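Local coordinates for protein transcriptional regulators (LACI-FAMILY TRANSCRIPTIONAL REGULATORY PROTEIN) (Corynebacterium glutamicum, PDB 3GYB) that probably binds regulatory DNA as a LacI-family transcription factor whose periplasmic-binding-protein-like core is likely to sense a small effector, at residues A106-K111 and T225-N230; H112-G117 and E139-A144; A122-G127 and D185-G190; R133-F138 and P149-Y154. All coordinates share one frame; numbering follows the deposited sequence.

Contact 1. Residues A106-K111 and T225-N230; sequences AEIATK and TTIDDN. With MG (magnesium ion), chain C.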
loop_
_atom_site.group_PDB
_atom_site.type_symbol
_atom_site.label_atom_id
_atom_site.label_comp_id
_atom_site.label_asym_id
_atom_site.label_seq_id
_atom_site.Cartn_x
_atom_site.Cartn_y
_atom_site.Cartn_z
ATOM N N ALA A 106 7.428 20.228 -6.210
ATOM C CA ALA A 106 6.160 20.810 -6.628
ATOM C C ALA A 106 6.381 21.771 -7.797
ATOM O O ALA A 106 5.517 21.936 -8.653
ATOM C CB ALA A 106 5.510 21.537 -5.461
ATOM N N GLU A 107 7.548 22.402 -7.828
ATOM C CA GLU A 107 7.870 23.326 -8.909
ATOM C C GLU A 107 8.011 22.530 -10.206
ATOM O O GLU A 107 7.509 22.932 -11.257
ATOM C CB GLU A 107 9.179 24.057 -8.599
ATOM C CG GLU A 107 9.665 24.963 -9.718
ATOM C CD GLU A 107 10.958 25.670 -9.365
ATOM O OE1 GLU A 107 11.951 24.981 -9.041
ATOM O OE2 GLU A 107 10.982 26.918 -9.411
ATOM N N ILE A 108 8.693 21.393 -10.117
ATOM C CA ILE A 108 8.900 20.535 -11.273
ATOM C C ILE A 108 7.562 20.054 -11.822
ATOM O O ILE A 108 7.326 20.095 -13.026
ATOM C CB ILE A 108 9.749 19.301 -10.908
ATOM C CG1 ILE A 108 11.165 19.741 -10.526
ATOM C CG2 ILE A 108 9.774 18.318 -12.072
ATOM C CD1 ILE A 108 12.073 18.601 -10.098
ATOM N N ALA A 109 6.691 19.598 -10.926
ATOM C CA ALA A 109 5.383 19.099 -11.320
ATOM C C ALA A 109 4.549 20.166 -12.008
ATOM O O ALA A 109 3.969 19.928 -13.065
ATOM C CB ALA A 109 4.635 18.573 -10.097
ATOM N N THR A 110 4.487 21.344 -11.395
ATOM C CA THR A 110 3.704 22.443 -11.935
ATOM C C THR A 110 4.278 22.929 -13.255
ATOM O O THR A 110 3.544 23.128 -14.223
ATOM C CB THR A 110 3.649 23.603 -10.930
ATOM O OG1 THR A 110 3.186 23.102 -9.670
ATOM C CG2 THR A 110 2.696 24.690 -11.408
ATOM N N LYS A 111 5.594 23.107 -13.289
ATOM C CA LYS A 111 6.267 23.567 -14.495
ATOM C C LYS A 111 6.050 22.569 -15.631
ATOM O O LYS A 111 5.906 22.962 -16.786
ATOM C CB LYS A 111 7.765 23.744 -14.227
ATOM C CG LYS A 111 8.566 24.261 -15.427
ATOM C CD LYS A 111 8.099 25.642 -15.857
ATOM C CE LYS A 111 8.962 26.193 -16.984
ATOM N NZ LYS A 111 10.403 26.210 -16.616
ATOM N N THR A 225 2.180 9.318 -13.868
ATOM C CA THR A 225 3.279 10.273 -13.999
ATOM C C THR A 225 3.352 10.873 -12.598
ATOM O O THR A 225 2.333 11.258 -12.028
ATOM C CB THR A 225 2.945 11.347 -15.041
ATOM O OG1 THR A 225 2.931 10.737 -16.336
ATOM C CG2 THR A 225 3.971 12.478 -15.020
ATOM N N THR A 226 4.555 10.957 -12.044
ATOM C CA THR A 226 4.700 11.417 -10.673
ATOM C C THR A 226 6.076 12.011 -10.398
ATOM O O THR A 226 7.013 11.841 -11.179
ATOM C CB THR A 226 4.474 10.200 -9.729
ATOM O OG1 THR A 226 4.577 10.589 -8.358
ATOM C CG2 THR A 226 5.518 9.122 -10.024
ATOM N N ILE A 227 6.186 12.717 -9.282
ATOM C CA ILE A 227 7.455 13.304 -8.874
ATOM C C ILE A 227 8.126 12.321 -7.923
ATOM O O ILE A 227 7.553 11.945 -6.900
ATOM C CB ILE A 227 7.248 14.635 -8.121
ATOM C CG1 ILE A 227 6.589 15.666 -9.044
ATOM C CG2 ILE A 227 8.580 15.127 -7.564
ATOM C CD1 ILE A 227 7.349 15.945 -10.329
ATOM N N ASP A 228 9.329 11.884 -8.273
ATOM C CA ASP A 228 10.081 10.971 -7.422
ATOM C C ASP A 228 10.521 11.797 -6.212
ATOM O O ASP A 228 11.212 12.806 -6.370
ATOM C CB ASP A 228 11.307 10.456 -8.181
ATOM C CG ASP A 228 12.023 9.334 -7.460
ATOM O OD1 ASP A 228 11.897 9.228 -6.224
ATOM O OD2 ASP A 228 12.734 8.563 -8.140
ATOM N N ASP A 229 10.099 11.393 -5.014
ATOM C CA ASP A 229 10.463 12.110 -3.792
ATOM C C ASP A 229 11.782 11.581 -3.225
ATOM O O ASP A 229 12.145 11.884 -2.084
ATOM C CB ASP A 229 9.350 11.972 -2.736
ATOM C CG ASP A 229 9.166 10.538 -2.268
ATOM O OD1 ASP A 229 9.524 9.641 -3.047
ATOM O OD2 ASP A 229 8.666 10.306 -1.143
ATOM N N ASN A 230 12.484 10.785 -4.026
ATOM C CA ASN A 230 13.760 10.205 -3.629
ATOM C C ASN A 230 13.639 9.528 -2.264
ATOM O O ASN A 230 14.521 9.662 -1.415
ATOM C CB ASN A 230 14.835 11.297 -3.563
ATOM C CG ASN A 230 16.216 10.774 -3.887
ATOM O OD1 ASN A 230 16.547 9.627 -3.582
ATOM N ND2 ASN A 230 17.038 11.619 -4.505
HETATM MG MG MG C . 9.019 7.596 -3.245
HETATM O O HOH W 1 10.415 7.531 -4.910
HETATM O O HOH W 2 7.707 7.832 -1.477
HETATM O O HOH W 3 8.519 5.463 -3.686
#
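Ile227 of strand 226-228 packs against Ile108 and Ala109 of helix 102-115, a helix-on-sheet contact of the kind that builds the alpha/beta core of a periplasmic-binding-protein-like domain. The apolar part of the contact rests on one branch of Ile227. Its CG1 lies anti to the carbonyl carbon (chi1 -63°), and from there the CG1-CD1 arm reaches the helix: CG1 of Ile227 sits 3.7 Å from CB of Ala109, and CD1 of Ile227 comes within 3.8 Å of CG2 of Ile108. Beside the methyl of Ala109 the arm comes close to the helix backbone, with CD1 of Ile227 also 3.8 Å from N of Ala109. Ile209 of the adjacent strand 207-211 touches both Ala109 and Ile227, and Leu263 of strand 258-264 touches Ile108, so the helix is bedded on three strands.

The two segments exchange only apolar contacts; hydrogen bonds shape each on its own side. On the helix, OG1 of Thr110 bonds to O of Ala106 at 2.8 Å; that carbonyl also accepts from N of Thr110, the two donors arriving from opposite faces of its plane. At the end of the strand, OD1 of Asp228 takes the backbone N of Asn230 in an Asx turn, met from above the carboxylate plane, and accepts a hydrogen bond from a magnesium-bound water.

Metal coordination follows directly after the strand. Asp229 shares the magnesium ion with Asp212, Ser231 and three waters; its OD1 binds the metal at 2.1 Å, while its OD2 accepts a bond from a second coordinated water at 2.7 Å.

Contact 2. Residues H112-G117 and E139-A144; sequences HLIDLG and EATMRA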
loop_
_atom_site.group_PDB
_atom_site.type_symbol
_atom_site.label_atom_id
_atom_site.label_comp_id
_atom_site.label_asym_id
_atom_site.label_seq_id
_atom_site.Cartn_x
_atom_site.Cartn_y
_atom_site.Cartn_z
ATOM N N HIS A 112 6.015 21.277 -15.307
ATOM C CA HIS A 112 5.801 20.262 -16.336
ATOM C C HIS A 112 4.440 20.467 -16.993
ATOM O O HIS A 112 4.320 20.432 -18.215
ATOM C CB HIS A 112 5.882 18.853 -15.735
ATOM C CG HIS A 112 5.725 17.753 -16.742
ATOM N ND1 HIS A 112 6.563 17.610 -17.827
ATOM C CD2 HIS A 112 4.838 16.731 -16.815
ATOM C CE1 HIS A 112 6.200 16.549 -18.525
ATOM N NE2 HIS A 112 5.156 15.997 -17.932
ATOM N N LEU A 113 3.409 20.679 -16.176
ATOM C CA LEU A 113 2.069 20.896 -16.703
ATOM C C LEU A 113 2.033 22.175 -17.534
ATOM O O LEU A 113 1.406 22.221 -18.591
ATOM C CB LEU A 113 1.057 20.975 -15.556
ATOM C CG LEU A 113 0.899 19.669 -14.771
ATOM C CD1 LEU A 113 -0.143 19.856 -13.666
ATOM C CD2 LEU A 113 0.471 18.553 -15.721
ATOM N N ILE A 114 2.714 23.210 -17.054
ATOM C CA ILE A 114 2.774 24.478 -17.776
ATOM C C ILE A 114 3.499 24.296 -19.107
ATOM O O ILE A 114 3.029 24.769 -20.146
ATOM C CB ILE A 114 3.493 25.555 -16.938
ATOM C CG1 ILE A 114 2.632 25.912 -15.725
ATOM C CG2 ILE A 114 3.757 26.806 -17.784
ATOM C CD1 ILE A 114 3.333 26.813 -14.730
ATOM N N ASP A 115 4.637 23.605 -19.087
ATOM C CA ASP A 115 5.379 23.385 -20.324
ATOM C C ASP A 115 4.589 22.510 -21.297
ATOM O O ASP A 115 4.845 22.534 -22.500
ATOM C CB ASP A 115 6.748 22.756 -20.044
ATOM C CG ASP A 115 7.730 23.743 -19.436
ATOM O OD1 ASP A 115 7.533 24.964 -19.610
ATOM O OD2 ASP A 115 8.705 23.298 -18.795
ATOM N N LEU A 116 3.629 21.740 -20.786
ATOM C CA LEU A 116 2.808 20.891 -21.651
ATOM C C LEU A 116 1.669 21.679 -22.297
ATOM O O LEU A 116 0.898 21.136 -23.092
ATOM C CB LEU A 116 2.231 19.703 -20.869
ATOM C CG LEU A 116 3.187 18.544 -20.583
ATOM C CD1 LEU A 116 2.546 17.566 -19.610
ATOM C CD2 LEU A 116 3.537 17.842 -21.885
ATOM N N GLY A 117 1.551 22.956 -21.943
ATOM C CA GLY A 117 0.507 23.778 -22.533
ATOM C C GLY A 117 -0.752 23.988 -21.711
ATOM O O GLY A 117 -1.704 24.616 -22.180
ATOM N N GLU A 139 1.484 27.351 -5.844
ATOM C CA GLU A 139 0.998 28.709 -6.040
ATOM C C GLU A 139 2.090 29.646 -6.527
ATOM O O GLU A 139 1.866 30.443 -7.437
ATOM C CB GLU A 139 0.391 29.271 -4.748
ATOM C CG GLU A 139 -0.927 28.627 -4.326
ATOM C CD GLU A 139 -1.860 29.609 -3.635
ATOM O OE1 GLU A 139 -1.367 30.453 -2.857
ATOM O OE2 GLU A 139 -3.090 29.531 -3.860
ATOM N N ALA A 140 3.268 29.559 -5.919
ATOM C CA ALA A 140 4.374 30.431 -6.310
ATOM C C ALA A 140 4.799 30.180 -7.754
ATOM O O ALA A 140 5.107 31.114 -8.498
ATOM C CB ALA A 140 5.563 30.228 -5.376
ATOM N N THR A 141 4.824 28.913 -8.151
ATOM C CA THR A 141 5.217 28.568 -9.508
ATOM C C THR A 141 4.163 29.036 -10.502
ATOM O O THR A 141 4.507 29.526 -11.580
ATOM C CB THR A 141 5.426 27.057 -9.649
ATOM O OG1 THR A 141 6.455 26.644 -8.742
ATOM C CG2 THR A 141 5.835 26.697 -11.077
HETATM N N MSE A 142 2.887 28.872 -10.160
HETATM C CA MSE A 142 1.829 29.322 -11.056
HETATM C C MSE A 142 1.935 30.839 -11.257
HETATM O O MSE A 142 1.922 31.315 -12.382
HETATM C CB MSE A 142 0.444 28.972 -10.488
HETATM C CG MSE A 142 0.086 27.491 -10.573
HETATM SE SE MSE A 142 -0.200 26.825 -12.373
HETATM C CE MSE A 142 -1.914 27.647 -12.745
ATOM N N ARG A 143 2.060 31.585 -10.161
ATOM C CA ARG A 143 2.173 33.042 -10.254
ATOM C C ARG A 143 3.462 33.497 -10.927
ATOM O O ARG A 143 3.497 34.541 -11.575
ATOM C CB ARG A 143 2.060 33.674 -8.866
ATOM C CG ARG A 143 0.694 33.481 -8.237
ATOM C CD ARG A 143 0.452 34.453 -7.096
ATOM N NE ARG A 143 -0.904 34.302 -6.577
ATOM C CZ ARG A 143 -1.263 33.403 -5.667
ATOM N NH1 ARG A 143 -0.363 32.574 -5.160
ATOM N NH2 ARG A 143 -2.530 33.320 -5.284
ATOM N N ALA A 144 4.526 32.721 -10.774
ATOM C CA ALA A 144 5.790 33.083 -11.404
ATOM C C ALA A 144 5.607 33.069 -12.919
ATOM O O ALA A 144 6.224 33.854 -13.638
ATOM C CB ALA A 144 6.880 32.101 -11.008
#
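The end of helix 102-115 and the last turns of helix 129-144 approach most closely at Ile114 and Met142, whose CA atoms are 8.3 Å apart. Ile114 faces the second helix and does the touching with the end of its longer branch. With CG1 anti to the carbonyl carbon (chi1 -68°) and the chain extended beyond it, CD1 reaches SE of Met142, a selenomethionine, at 4.2 Å. The same CD1 also lies 4.4 Å from CG2 of Thr141, so this one methyl meets two successive residues of the opposing helix. Met142 contributes through a folded chain, all three of its torsions near -70°, which brings the selenium nearer than its CB direction alone would suggest. These are loose van der Waals contacts; the hydroxyl of Thr141 is engaged within its own helix, with O of Ser137. Gly117 closes helix 102-115 in a Schellman motif, its positive phi accompanied by a bond from N of Gly117 to O of Ile114 at 2.9 Å. The two helices lie side by side against the sheet: Ile121 of strand 121-124 touches both Ile114 and Met142, and Leu113 packs onto strand 179-182, while Thr110, one turn earlier in helix 102-115, meets both Thr141 and Met142.

Contact 3. Residues A122-G127 and D185-G190; sequences AHLRVG and DITAIG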
loop_
_atom_site.group_PDB
_atom_site.type_symbol
_atom_site.label_atom_id
_atom_site.label_comp_id
_atom_site.label_asym_id
_atom_site.label_seq_id
_atom_site.Cartn_x
_atom_site.Cartn_y
_atom_site.Cartn_z
ATOM N N ALA A 122 -5.079 22.747 -11.629
ATOM C CA ALA A 122 -5.563 22.697 -10.257
ATOM C C ALA A 122 -4.678 21.806 -9.397
ATOM O O ALA A 122 -4.039 20.879 -9.896
ATOM C CB ALA A 122 -6.996 22.194 -10.225
ATOM N N HIS A 123 -4.653 22.096 -8.101
ATOM C CA HIS A 123 -3.857 21.329 -7.148
ATOM C C HIS A 123 -4.737 20.690 -6.086
ATOM O O HIS A 123 -5.599 21.352 -5.510
ATOM C CB HIS A 123 -2.843 22.246 -6.458
ATOM C CG HIS A 123 -2.068 21.586 -5.357
ATOM N ND1 HIS A 123 -1.199 20.540 -5.581
ATOM C CD2 HIS A 123 -1.991 21.861 -4.033
ATOM C CE1 HIS A 123 -0.615 20.203 -4.444
ATOM N NE2 HIS A 123 -1.079 20.990 -3.489
ATOM N N LEU A 124 -4.540 19.397 -5.845
ATOM C CA LEU A 124 -5.287 18.706 -4.798
ATOM C C LEU A 124 -4.353 18.711 -3.600
ATOM O O LEU A 124 -3.323 18.044 -3.608
ATOM C CB LEU A 124 -5.606 17.266 -5.210
ATOM C CG LEU A 124 -6.636 17.143 -6.326
ATOM C CD1 LEU A 124 -6.802 15.680 -6.722
ATOM C CD2 LEU A 124 -7.959 17.725 -5.844
ATOM N N ARG A 125 -4.706 19.463 -2.566
ATOM C CA ARG A 125 -3.824 19.558 -1.413
ATOM C C ARG A 125 -4.058 18.595 -0.261
ATOM O O ARG A 125 -5.105 17.964 -0.152
ATOM C CB ARG A 125 -3.801 21.003 -0.888
ATOM C CG ARG A 125 -5.142 21.578 -0.509
ATOM C CD ARG A 125 -5.035 23.077 -0.186
ATOM N NE ARG A 125 -4.005 23.373 0.809
ATOM C CZ ARG A 125 -3.852 24.556 1.400
ATOM N NH1 ARG A 125 -4.664 25.562 1.100
ATOM N NH2 ARG A 125 -2.890 24.733 2.297
ATOM N N VAL A 126 -3.036 18.500 0.584
ATOM C CA VAL A 126 -3.024 17.657 1.773
ATOM C C VAL A 126 -2.578 18.561 2.924
ATOM O O VAL A 126 -1.740 19.441 2.731
ATOM C CB VAL A 126 -2.028 16.491 1.604
ATOM C CG1 VAL A 126 -1.921 15.701 2.894
ATOM C CG2 VAL A 126 -2.486 15.588 0.467
ATOM N N GLY A 127 -3.126 18.340 4.116
ATOM C CA GLY A 127 -2.792 19.184 5.254
ATOM C C GLY A 127 -1.507 18.927 6.022
ATOM O O GLY A 127 -1.313 19.490 7.100
ATOM N N ASP A 185 0.644 10.568 -4.556
ATOM C CA ASP A 185 0.094 9.485 -5.366
ATOM C C ASP A 185 -1.225 8.898 -4.891
ATOM O O ASP A 185 -2.120 8.668 -5.699
ATOM C CB ASP A 185 1.107 8.342 -5.481
ATOM C CG ASP A 185 2.266 8.666 -6.405
ATOM O OD1 ASP A 185 2.291 9.775 -6.996
ATOM O OD2 ASP A 185 3.157 7.793 -6.544
ATOM N N ILE A 186 -1.354 8.638 -3.594
ATOM C CA ILE A 186 -2.583 8.027 -3.106
ATOM C C ILE A 186 -3.772 8.937 -3.411
ATOM O O ILE A 186 -4.847 8.467 -3.772
ATOM C CB ILE A 186 -2.484 7.699 -1.590
ATOM C CG1 ILE A 186 -3.639 6.782 -1.184
ATOM C CG2 ILE A 186 -2.485 8.966 -0.762
ATOM C CD1 ILE A 186 -3.646 5.450 -1.921
ATOM N N THR A 187 -3.570 10.243 -3.296
ATOM C CA THR A 187 -4.641 11.177 -3.612
ATOM C C THR A 187 -4.916 11.115 -5.120
ATOM O O THR A 187 -6.068 11.176 -5.556
ATOM C CB THR A 187 -4.249 12.609 -3.189
ATOM O OG1 THR A 187 -4.167 12.659 -1.758
ATOM C CG2 THR A 187 -5.292 13.631 -3.667
ATOM N N ALA A 188 -3.853 10.968 -5.908
ATOM C CA ALA A 188 -3.975 10.898 -7.365
ATOM C C ALA A 188 -4.768 9.673 -7.811
ATOM O O ALA A 188 -5.431 9.706 -8.852
ATOM C CB ALA A 188 -2.581 10.893 -8.018
ATOM N N ILE A 189 -4.687 8.591 -7.040
ATOM C CA ILE A 189 -5.437 7.381 -7.364
ATOM C C ILE A 189 -6.917 7.746 -7.312
ATOM O O ILE A 189 -7.710 7.291 -8.135
ATOM C CB ILE A 189 -5.154 6.239 -6.358
ATOM C CG1 ILE A 189 -3.668 5.879 -6.378
ATOM C CG2 ILE A 189 -5.997 5.019 -6.702
ATOM C CD1 ILE A 189 -3.141 5.551 -7.748
ATOM N N GLY A 190 -7.280 8.576 -6.334
ATOM C CA GLY A 190 -8.657 9.021 -6.217
ATOM C C GLY A 190 -9.030 9.898 -7.398
ATOM O O GLY A 190 -10.128 9.789 -7.957
#
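Strand 121-124 and the first turns of helix 185-198 meet inside the parallel alpha/beta part of the domain, where Thr187 faces Leu124 and Val126. The threonine divides its two branches between them. Its methyl serves the leucine: CG2 of Thr187 lies 4.0 Å from CB of Leu124 and equally far from CD1 of Leu124, the two side chains crossing at a slant. Its hydroxyl faces the valine, with OG1 of Thr187 at 4.0 Å from CG2 of Val126, a van der Waals approach; the polar partner of that hydroxyl is OD1 of Asn184, just ahead of the helix. The split follows from the threonine's first torsion of -67°, which sets OG1 beside the backbone N and CG2 anti to it. Strand 179-182, the parallel neighbour of 121-124 in the sheet, leads into helix 185-198 in beta-alpha succession. Leu124 therefore reaches the helix from one strand further over; Ser182 of strand 179-182 touches Thr187, while Ile180 of that strand and Thr167 and Leu170 of helix 160-173 pack on Leu124. Further along helix 185-198, Ile189 packs on Leu221 of the second subunit, and at its start OD1 of Asp185 bonds to OG1 of Thr226.

Contact 4. Residues R133-F138 and P149-Y154; sequences RRFESF and PLSNDY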
loop_
_atom_site.group_PDB
_atom_site.type_symbol
_atom_site.label_atom_id
_atom_site.label_comp_id
_atom_site.label_asym_id
_atom_site.label_seq_id
_atom_site.Cartn_x
_atom_site.Cartn_y
_atom_site.Cartn_z
ATOM N N ARG A 133 3.990 22.704 1.981
ATOM C CA ARG A 133 5.111 23.137 1.162
ATOM C C ARG A 133 4.805 22.960 -0.324
ATOM O O ARG A 133 5.096 23.839 -1.136
ATOM C CB ARG A 133 6.375 22.353 1.533
ATOM C CG ARG A 133 6.953 22.717 2.902
ATOM C CD ARG A 133 8.340 22.106 3.091
ATOM N NE ARG A 133 8.301 20.665 3.336
ATOM C CZ ARG A 133 8.045 20.113 4.519
ATOM N NH1 ARG A 133 7.802 20.880 5.575
ATOM N NH2 ARG A 133 8.045 18.791 4.649
ATOM N N ARG A 134 4.213 21.825 -0.683
ATOM C CA ARG A 134 3.882 21.567 -2.077
ATOM C C ARG A 134 2.804 22.519 -2.576
ATOM O O ARG A 134 2.814 22.918 -3.739
ATOM C CB ARG A 134 3.458 20.104 -2.249
ATOM C CG ARG A 134 4.621 19.154 -1.990
ATOM C CD ARG A 134 4.217 17.690 -1.965
ATOM N NE ARG A 134 5.288 16.891 -1.369
ATOM C CZ ARG A 134 5.198 15.594 -1.086
ATOM N NH1 ARG A 134 4.081 14.923 -1.348
ATOM N NH2 ARG A 134 6.224 14.970 -0.520
ATOM N N PHE A 135 1.883 22.892 -1.692
ATOM C CA PHE A 135 0.819 23.823 -2.048
ATOM C C PHE A 135 1.415 25.210 -2.261
ATOM O O PHE A 135 1.087 25.895 -3.227
ATOM C CB PHE A 135 -0.238 23.887 -0.938
ATOM C CG PHE A 135 -1.072 25.140 -0.971
ATOM C CD1 PHE A 135 -2.037 25.329 -1.957
ATOM C CD2 PHE A 135 -0.855 26.151 -0.041
ATOM C CE1 PHE A 135 -2.776 26.513 -2.018
ATOM C CE2 PHE A 135 -1.586 27.339 -0.092
ATOM C CZ PHE A 135 -2.548 27.519 -1.084
ATOM N N GLU A 136 2.290 25.623 -1.350
ATOM C CA GLU A 136 2.917 26.935 -1.456
ATOM C C GLU A 136 3.750 27.054 -2.727
ATOM O O GLU A 136 3.718 28.081 -3.410
ATOM C CB GLU A 136 3.778 27.202 -0.219
ATOM C CG GLU A 136 2.977 27.253 1.070
ATOM C CD GLU A 136 3.828 27.615 2.272
ATOM O OE1 GLU A 136 4.854 26.937 2.507
ATOM O OE2 GLU A 136 3.469 28.575 2.984
ATOM N N SER A 137 4.493 26.001 -3.054
ATOM C CA SER A 137 5.311 26.011 -4.257
ATOM C C SER A 137 4.418 26.004 -5.496
ATOM O O SER A 137 4.715 26.662 -6.490
ATOM C CB SER A 137 6.250 24.805 -4.273
ATOM O OG SER A 137 7.030 24.793 -5.458
ATOM N N PHE A 138 3.323 25.251 -5.441
ATOM C CA PHE A 138 2.395 25.216 -6.566
ATOM C C PHE A 138 1.925 26.638 -6.874
ATOM O O PHE A 138 1.973 27.089 -8.019
ATOM C CB PHE A 138 1.180 24.340 -6.230
ATOM C CG PHE A 138 0.021 24.527 -7.170
ATOM C CD1 PHE A 138 0.094 24.088 -8.487
ATOM C CD2 PHE A 138 -1.148 25.152 -6.736
ATOM C CE1 PHE A 138 -0.978 24.265 -9.362
ATOM C CE2 PHE A 138 -2.227 25.336 -7.606
ATOM C CZ PHE A 138 -2.142 24.891 -8.920
ATOM N N PRO A 149 -3.303 30.366 -9.582
ATOM C CA PRO A 149 -3.436 29.001 -9.068
ATOM C C PRO A 149 -4.843 28.678 -8.585
ATOM O O PRO A 149 -5.601 29.566 -8.189
ATOM C CB PRO A 149 -2.411 28.959 -7.939
ATOM C CG PRO A 149 -2.460 30.367 -7.409
ATOM C CD PRO A 149 -2.474 31.192 -8.683
ATOM N N LEU A 150 -5.187 27.397 -8.635
ATOM C CA LEU A 150 -6.480 26.918 -8.178
ATOM C C LEU A 150 -6.227 25.645 -7.389
ATOM O O LEU A 150 -5.522 24.755 -7.857
ATOM C CB LEU A 150 -7.397 26.607 -9.362
ATOM C CG LEU A 150 -8.727 25.931 -9.012
ATOM C CD1 LEU A 150 -9.580 26.852 -8.151
ATOM C CD2 LEU A 150 -9.463 25.580 -10.293
ATOM N N SER A 151 -6.792 25.571 -6.188
ATOM C CA SER A 151 -6.629 24.397 -5.336
ATOM C C SER A 151 -7.914 24.178 -4.558
ATOM O O SER A 151 -8.732 25.094 -4.426
ATOM C CB SER A 151 -5.486 24.605 -4.333
ATOM O OG SER A 151 -4.263 24.906 -4.979
ATOM N N ASN A 152 -8.097 22.965 -4.047
ATOM C CA ASN A 152 -9.274 22.682 -3.241
ATOM C C ASN A 152 -8.917 23.153 -1.828
ATOM O O ASN A 152 -7.790 23.584 -1.589
ATOM C CB ASN A 152 -9.623 21.184 -3.293
ATOM C CG ASN A 152 -8.517 20.292 -2.761
ATOM O OD1 ASN A 152 -7.336 20.577 -2.928
ATOM N ND2 ASN A 152 -8.905 19.185 -2.128
ATOM N N ASP A 153 -9.866 23.089 -0.902
ATOM C CA ASP A 153 -9.629 23.554 0.465
ATOM C C ASP A 153 -9.301 22.437 1.450
ATOM O O ASP A 153 -8.895 22.691 2.587
ATOM C CB ASP A 153 -10.857 24.314 0.956
ATOM C CG ASP A 153 -12.136 23.542 0.724
ATOM O OD1 ASP A 153 -12.279 22.442 1.304
ATOM O OD2 ASP A 153 -12.992 24.029 -0.044
ATOM N N TYR A 154 -9.488 21.203 1.004
ATOM C CA TYR A 154 -9.225 20.029 1.823
ATOM C C TYR A 154 -7.880 20.104 2.538
ATOM O O TYR A 154 -6.835 20.164 1.895
ATOM C CB TYR A 154 -9.254 18.783 0.939
ATOM C CG TYR A 154 -9.027 17.493 1.685
ATOM C CD1 TYR A 154 -10.046 16.917 2.438
ATOM C CD2 TYR A 154 -7.795 16.845 1.636
ATOM C CE1 TYR A 154 -9.847 15.724 3.123
ATOM C CE2 TYR A 154 -7.582 15.651 2.319
ATOM C CZ TYR A 154 -8.615 15.097 3.061
ATOM O OH TYR A 154 -8.414 13.921 3.749
#
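Phe135 and Phe138, one helical turn apart, both hold CG anti to the backbone N (chi1 159° and 165°), and this sends their rings off helix 129-144 to meet 149-151, Phe135 at Ser151 and Phe138 at all three residues. Across from them, Ser151 has its OG anti to the carbonyl carbon (chi1 -57°), which brings the hydroxyl in between the two rings. It meets them differently. At Phe135 the oxygen lies at the edge, in the ring plane, with OG of Ser151 3.7 Å from CE1 of Phe135. Phe138 is approached obliquely, CE2 of Phe138 standing 3.4 Å from OG of Ser151. The same ring carbon touches two further groups: CE2 of Phe138 is 3.6 Å from CB of Pro149, an apolar contact, and 3.4 Å from O of Leu150. That carbonyl has a firmer partner, since the backbone of Leu150 is hydrogen-bonded to His123 of strand 121-124. CB of Leu150 points away from the helix, and its side chain touches His174 and Val177. Together the elements form a beta-alpha-beta unit, in which strand 121-124 leads into helix 129-144 and the chain returns as the short strand 150-151 at the border of the sheet. The helix lies over these two strands, with His123 meeting both aromatic rings; Ser137 packs against Ala106 of helix 102-115, and the Phe138 ring also touches Thr110 of that helix.

How the contacts relate
Contacts 1, 2 and 3 are buried, whereas contact 4 lies nearer the surface, at the border strand of the sheet. Helix 102-115 serves contacts 1 and 2, and helix 129-144 serves contacts 2 and 4; the two helices also meet directly, CA of Glu107 lying 3.6 Å from OG1 of Thr141. Contacts 3 and 4 share the sheet through neighbouring strands, and just past them a probable hydrogen bond joins N of Arg125 to OD1 of Asn152 at 2.9 Å. Chemistry follows place: aliphatic packing in contact 1, a methyl against selenium in contact 2, a mixed methyl and hydroxyl face in contact 3, and aromatic rings around a serine in contact 4. Contact 1 alone includes a magnesium ligand.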